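Local coordinates for protein dihydropteroate synthase (Anaplasma phagocytophilum, PDB 6UCZ) that probably catalyses, in folate synthesis, the joining of 6-hydroxymethyl-7,8-dihydropterin diphosphate to 4-aminobenzoate to give 7,8-dihydropteroate, at residues 32-38 with 67-73; 167-171 with 211-216. One frame throughout, in Å; residues are numbered along the deposited sequence. Where two conformers were deposited one is given.

Contact 1. Residues 32-38 with 67-73; sequences IVGILNV and ADVIDVG
The carbonyl oxygen of Ile32 is gripped by two successive amides: Asp68 N sits 2.9 Å from Ile32 O, on a lone pair, and Val69 N lies 3.0 Å from Ile32 O. Asp68 returns the bond from its side chain. With CG beside its own backbone N (chi1 -60°), the carboxylate swings across to Ile32, near the start of strand 31-37, where OD2 takes the Ile32 N hydrogen at 2.8 Å, almost dead straight (176°), on its anti lone pair. Ile32 and Asp68 thus hold each other by both ends, Ile32 O on the Asp68 amide and Ile32 N on the Asp68 carboxylate, where the pairing begins.

From there the pairing is regular and parallel. Gly34 and Leu36 each give their N-H to one carbonyl and offer their own oxygen to the amide two residues beyond that carbonyl; the shortest of these bonds is Asp71 N to Gly34 O, 2.7 Å. Val38 N to Gly73 O, 2.8 Å, carries the pairing past the end of strand 31-37.

On the face that carries Val33, Val69 and Asp71, Val33 CG1 presses on Asp71 CB at 3.5 Å, while CG2 lies beside Val69 CB. The other face, with Leu36, Ile70 and Val72, is apolar: Leu36 CG stands anti to its backbone N (chi1 179°), and CD2 reaches Ile70 CG2 at 3.8 Å across the strands. Asp71, buried, has its carboxylate held by Arg274 in a salt bridge and by Ser112 and Asn133; the arginine and asparagine also line the pterin pocket.

These are neighbouring strands of the family's TIM barrel, joined by a right-handed beta-alpha-beta crossover through helix 52-64. That helix covers Leu36, Val38 and Ile70, helix 278-290 packs on Ile32 and Ala67, and strands 272-275 and 110-115 flank the pair.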
loop_
_atom_site.group_PDB
_atom_site.type_symbol
_atom_site.label_atom_id
_atom_site.label_comp_id
_atom_site.label_asym_id
_atom_site.label_seq_id
_atom_site.Cartn_x
_atom_site.Cartn_y
_atom_site.Cartn_z
ATOM N N ILE A 32 5.886 6.744 -6.633
ATOM C CA ILE A 32 4.438 6.829 -6.770
ATOM C C ILE A 32 3.890 5.435 -7.046
ATOM O O ILE A 32 4.223 4.820 -8.068
ATOM C CB ILE A 32 4.036 7.789 -7.896
ATOM C CG1 ILE A 32 4.613 9.188 -7.657
ATOM C CG2 ILE A 32 2.515 7.841 -8.003
ATOM C CD1 ILE A 32 4.388 10.134 -8.811
ATOM N N VAL A 33 3.033 4.950 -6.153
ATOM C CA VAL A 33 2.365 3.664 -6.312
ATOM C C VAL A 33 0.926 3.971 -6.708
ATOM O O VAL A 33 0.099 4.354 -5.869
ATOM C CB VAL A 33 2.443 2.832 -5.031
ATOM C CG1 VAL A 33 1.748 1.482 -5.209
ATOM C CG2 VAL A 33 3.898 2.661 -4.607
ATOM N N GLY A 34 0.624 3.797 -7.992
ATOM C CA GLY A 34 -0.714 4.072 -8.489
ATOM C C GLY A 34 -1.666 2.926 -8.183
ATOM O O GLY A 34 -1.354 1.756 -8.432
ATOM N N ILE A 35 -2.845 3.272 -7.678
ATOM C CA ILE A 35 -3.834 2.283 -7.262
ATOM C C ILE A 35 -4.651 1.855 -8.473
ATOM O O ILE A 35 -5.229 2.690 -9.181
ATOM C CB ILE A 35 -4.739 2.849 -6.155
ATOM C CG1 ILE A 35 -3.935 3.135 -4.889
ATOM C CG2 ILE A 35 -5.921 1.906 -5.870
ATOM C CD1 ILE A 35 -4.694 4.009 -3.877
ATOM N N LEU A 36 -4.726 0.545 -8.690
ATOM C CA LEU A 36 -5.499 -0.047 -9.770
ATOM C C LEU A 36 -6.418 -1.081 -9.124
ATOM O O LEU A 36 -6.004 -2.203 -8.818
ATOM C CB LEU A 36 -4.584 -0.666 -10.826
ATOM C CG LEU A 36 -5.309 -1.337 -11.991
ATOM C CD1 LEU A 36 -6.438 -0.488 -12.507
ATOM C CD2 LEU A 36 -4.324 -1.630 -13.098
ATOM N N ASN A 37 -7.661 -0.687 -8.902
ATOM C CA ASN A 37 -8.651 -1.549 -8.285
ATOM C C ASN A 37 -9.407 -2.272 -9.393
ATOM O O ASN A 37 -9.896 -1.634 -10.332
ATOM C CB ASN A 37 -9.596 -0.704 -7.420
ATOM C CG ASN A 37 -10.689 -1.524 -6.749
ATOM O OD1 ASN A 37 -11.576 -2.060 -7.412
ATOM N ND2 ASN A 37 -10.652 -1.587 -5.420
ATOM N N VAL A 38 -9.455 -3.603 -9.318
ATOM C CA VAL A 38 -10.192 -4.377 -10.309
ATOM C C VAL A 38 -11.406 -5.065 -9.696
ATOM O O VAL A 38 -11.970 -5.975 -10.310
ATOM C CB VAL A 38 -9.287 -5.390 -11.037
ATOM C CG1 VAL A 38 -8.161 -4.673 -11.790
ATOM C CG2 VAL A 38 -8.726 -6.419 -10.078
ATOM N N ALA A 67 3.400 7.069 -12.902
ATOM C CA ALA A 67 3.489 6.077 -11.838
ATOM C C ALA A 67 4.820 5.343 -11.911
ATOM O O ALA A 67 5.319 5.028 -12.996
ATOM C CB ALA A 67 2.338 5.074 -11.940
ATOM N N ASP A 68 5.409 5.104 -10.745
ATOM C CA ASP A 68 6.579 4.242 -10.622
ATOM C C ASP A 68 6.198 2.780 -10.446
ATOM O O ASP A 68 6.939 1.892 -10.891
ATOM C CB ASP A 68 7.430 4.712 -9.443
ATOM C CG ASP A 68 7.917 6.140 -9.626
ATOM O OD1 ASP A 68 8.636 6.396 -10.616
ATOM O OD2 ASP A 68 7.527 7.023 -8.825
ATOM N N VAL A 69 5.069 2.526 -9.788
ATOM C CA VAL A 69 4.540 1.185 -9.532
ATOM C C VAL A 69 3.034 1.226 -9.756
ATOM O O VAL A 69 2.382 2.223 -9.426
ATOM C CB VAL A 69 4.836 0.703 -8.088
ATOM C CG1 VAL A 69 4.451 -0.776 -7.910
ATOM C CG2 VAL A 69 6.312 0.923 -7.716
ATOM N N ILE A 70 2.477 0.152 -10.324
ATOM C CA ILE A 70 1.030 -0.034 -10.407
ATOM C C ILE A 70 0.645 -1.103 -9.391
ATOM O O ILE A 70 1.088 -2.255 -9.496
ATOM C CB ILE A 70 0.573 -0.446 -11.816
ATOM C CG1 ILE A 70 1.154 0.480 -12.886
ATOM C CG2 ILE A 70 -0.950 -0.472 -11.879
ATOM C CD1 ILE A 70 0.634 1.894 -12.819
ATOM N N ASP A 71 -0.188 -0.728 -8.424
ATOM C CA ASP A 71 -0.649 -1.634 -7.376
ATOM C C ASP A 71 -2.015 -2.188 -7.774
ATOM O O ASP A 71 -3.013 -1.463 -7.754
ATOM C CB ASP A 71 -0.713 -0.908 -6.034
ATOM C CG ASP A 71 -1.082 -1.824 -4.880
ATOM O OD1 ASP A 71 -0.437 -2.882 -4.738
ATOM O OD2 ASP A 71 -1.995 -1.467 -4.092
ATOM N N VAL A 72 -2.058 -3.474 -8.119
ATOM C CA VAL A 72 -3.264 -4.113 -8.634
ATOM C C VAL A 72 -3.939 -4.883 -7.503
ATOM O O VAL A 72 -3.336 -5.774 -6.890
ATOM C CB VAL A 72 -2.946 -5.050 -9.806
ATOM C CG1 VAL A 72 -4.247 -5.536 -10.453
ATOM C CG2 VAL A 72 -2.012 -4.368 -10.824
ATOM N N GLY A 73 -5.208 -4.578 -7.261
ATOM C CA GLY A 73 -5.944 -5.240 -6.205
ATOM C C GLY A 73 -7.344 -5.634 -6.617
ATOM O O GLY A 73 -7.999 -4.927 -7.390
#

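Contact 2. Residues 167-171 with 211-216; sequences DRSYV and GKLPEY
Tyr170 drives the edge of its ring into one face of Tyr216, a T-shaped pair with centroids 5.1 Å apart and planes at 88°. The CD2-CE2 edge leads, Tyr170 CD2 and CE2 both 3.7 Å from Tyr216 CE1, with CD2 over the face and offset toward the rim. CG of Tyr170 lies anti to the backbone N (chi1 178°), which carries the ring over toward the helix that starts at Pro214. Tyr216, in the first turn of that helix, also meets the backbone of the loop, its CE2 coming within 3.4 Å of Tyr170 O and its OH lying near Val171 CA.

Both phenol hydroxyls are tied to the chain just past residues 167-171, Tyr170 OH to the carbonyl of Gln173 and Tyr216 OH to that of Gly172. The T is therefore fixed at its hydroxyl ends as well as by the rings.

Beside the rings the backbones meet directly. Tyr170 N donates to Gly211 O at 3.0 Å, and Ser169 CA comes up against the same oxygen. Gly211 CA touches Arg168 O; with no side chain on Gly211, the backbones can come this close.

A single water stitches the two segments together with four hydrogen bonds. It accepts from Ser169 OG at 2.8 Å and from Leu213 N, the N-cap residue, at 2.7 Å, and it donates to Tyr170 O and Gly211 O. Helix 174-194 backs both tyrosines through Leu177.

With two donors and two acceptors round it, the water has its full set of partners. The polar part of the contact, between the loop after strand 153-157 and the chain leading into helix 214-222, therefore rests on one direct amide bond and this water, beside an aromatic pair.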
loop_
_atom_site.group_PDB
_atom_site.type_symbol
_atom_site.label_atom_id
_atom_site.label_comp_id
_atom_site.label_asym_id
_atom_site.label_seq_id
_atom_site.Cartn_x
_atom_site.Cartn_y
_atom_site.Cartn_z
ATOM N N ASP A 167 -15.743 -2.225 15.917
ATOM C CA ASP A 167 -15.465 -2.970 17.136
ATOM C C ASP A 167 -13.970 -3.193 17.334
ATOM O O ASP A 167 -13.547 -3.561 18.431
ATOM C CB ASP A 167 -16.220 -4.302 17.107
ATOM C CG ASP A 167 -16.125 -5.057 18.415
ATOM O OD1 ASP A 167 -16.288 -4.415 19.476
ATOM O OD2 ASP A 167 -15.913 -6.289 18.388
ATOM N N ARG A 168 -13.170 -3.057 16.277
ATOM C CA ARG A 168 -11.723 -3.274 16.330
ATOM C C ARG A 168 -11.042 -1.966 15.951
ATOM O O ARG A 168 -10.589 -1.790 14.818
ATOM C CB ARG A 168 -11.294 -4.447 15.435
ATOM C CG ARG A 168 -11.845 -5.781 15.959
ATOM C CD ARG A 168 -11.384 -6.951 15.118
ATOM N NE ARG A 168 -12.344 -7.290 14.074
ATOM C CZ ARG A 168 -12.261 -6.888 12.808
ATOM N NH1 ARG A 168 -11.249 -6.111 12.404
ATOM N NH2 ARG A 168 -13.196 -7.266 11.944
ATOM N N SER A 169 -10.992 -1.043 16.904
ATOM C CA SER A 169 -10.490 0.306 16.662
ATOM C C SER A 169 -9.689 0.761 17.875
ATOM O O SER A 169 -10.089 0.517 19.019
ATOM C CB SER A 169 -11.652 1.269 16.385
ATOM O OG SER A 169 -11.190 2.580 16.124
ATOM N N TYR A 170 -8.601 1.479 17.633
ATOM C CA TYR A 170 -7.704 1.857 18.717
ATOM C C TYR A 170 -8.291 3.016 19.506
ATOM O O TYR A 170 -8.829 3.966 18.937
ATOM C CB TYR A 170 -6.320 2.275 18.185
ATOM C CG TYR A 170 -5.400 2.713 19.313
ATOM C CD1 TYR A 170 -4.663 1.773 20.030
ATOM C CD2 TYR A 170 -5.308 4.060 19.700
ATOM C CE1 TYR A 170 -3.847 2.147 21.083
ATOM C CE2 TYR A 170 -4.493 4.447 20.760
ATOM C CZ TYR A 170 -3.766 3.475 21.447
ATOM O OH TYR A 170 -2.952 3.815 22.501
ATOM N N VAL A 171 -8.173 2.919 20.828
ATOM C CA VAL A 171 -8.555 3.953 21.781
ATOM C C VAL A 171 -7.413 4.082 22.781
ATOM O O VAL A 171 -6.779 3.084 23.136
ATOM C CB VAL A 171 -9.882 3.620 22.509
ATOM C CG1 VAL A 171 -11.033 3.489 21.522
ATOM C CG2 VAL A 171 -9.744 2.350 23.303
ATOM N N GLY A 211 -8.642 0.419 11.384
ATOM C CA GLY A 211 -8.875 0.483 12.813
ATOM C C GLY A 211 -8.325 1.723 13.477
ATOM O O GLY A 211 -8.124 1.729 14.694
ATOM N N LYS A 212 -8.114 2.795 12.713
ATOM C CA LYS A 212 -7.474 4.006 13.206
ATOM C C LYS A 212 -8.383 5.171 12.847
ATOM O O LYS A 212 -8.515 5.519 11.668
ATOM C CB LYS A 212 -6.095 4.168 12.570
ATOM C CG LYS A 212 -5.178 2.978 12.832
ATOM C CD LYS A 212 -3.861 3.109 12.102
ATOM C CE LYS A 212 -3.013 1.856 12.289
ATOM N NZ LYS A 212 -3.525 0.705 11.494
ATOM N N LEU A 213 -8.973 5.791 13.863
ATOM C CA LEU A 213 -9.843 6.926 13.653
ATOM C C LEU A 213 -9.042 8.084 13.064
ATOM O O LEU A 213 -7.812 8.114 13.171
ATOM C CB LEU A 213 -10.528 7.314 14.958
ATOM C CG LEU A 213 -11.559 6.285 15.411
ATOM C CD1 LEU A 213 -12.099 6.638 16.781
ATOM C CD2 LEU A 213 -12.683 6.176 14.391
ATOM N N PRO A 214 -9.717 9.041 12.427
ATOM C CA PRO A 214 -8.973 10.131 11.753
ATOM C C PRO A 214 -7.891 10.803 12.589
ATOM O O PRO A 214 -6.771 10.978 12.092
ATOM C CB PRO A 214 -10.086 11.115 11.365
ATOM C CG PRO A 214 -11.289 10.273 11.172
ATOM C CD PRO A 214 -11.169 9.125 12.189
ATOM N N GLU A 215 -8.176 11.162 13.845
ATOM C CA GLU A 215 -7.160 11.794 14.686
ATOM C C GLU A 215 -5.907 10.935 14.803
ATOM O O GLU A 215 -4.786 11.458 14.793
ATOM C CB GLU A 215 -7.721 12.086 16.071
ATOM C CG GLU A 215 -8.890 13.058 16.069
ATOM C CD GLU A 215 -10.236 12.371 15.814
ATOM O OE1 GLU A 215 -11.277 12.996 16.127
ATOM O OE2 GLU A 215 -10.257 11.215 15.316
ATOM N N TYR A 216 -6.073 9.613 14.963
ATOM C CA TYR A 216 -4.912 8.740 15.096
ATOM C C TYR A 216 -4.158 8.608 13.779
ATOM O O TYR A 216 -2.925 8.534 13.777
ATOM C CB TYR A 216 -5.333 7.359 15.611
ATOM C CG TYR A 216 -5.908 7.390 17.009
ATOM C CD1 TYR A 216 -5.106 7.663 18.114
ATOM C CD2 TYR A 216 -7.256 7.133 17.226
ATOM C CE1 TYR A 216 -5.651 7.701 19.413
ATOM C CE2 TYR A 216 -7.802 7.162 18.503
ATOM C CZ TYR A 216 -7.001 7.440 19.595
ATOM O OH TYR A 216 -7.569 7.452 20.868
HETATM O O HOH W 1 -9.003 4.363 16.161
#

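In the fold
Contact 1 belongs to the buried barrel wall and contact 2 to the surface, on opposite sides of the chain's centre; their nearest atoms are about 16 Å apart. They share no helix or strand: residues 32-38 and 67-73 are adjacent parallel strands, whereas 167-171 and 211-216 are a loop and the start of helix 214-222 with the turn before it. Repeated backbone bonds and an apolar face hold the first, and its buried Asp71 is tied to Arg274 and Asn133 of the pterin site. The second relies on one direct backbone bond, a tyrosine pair and a bridging water, away from the bound pterin monophosphate.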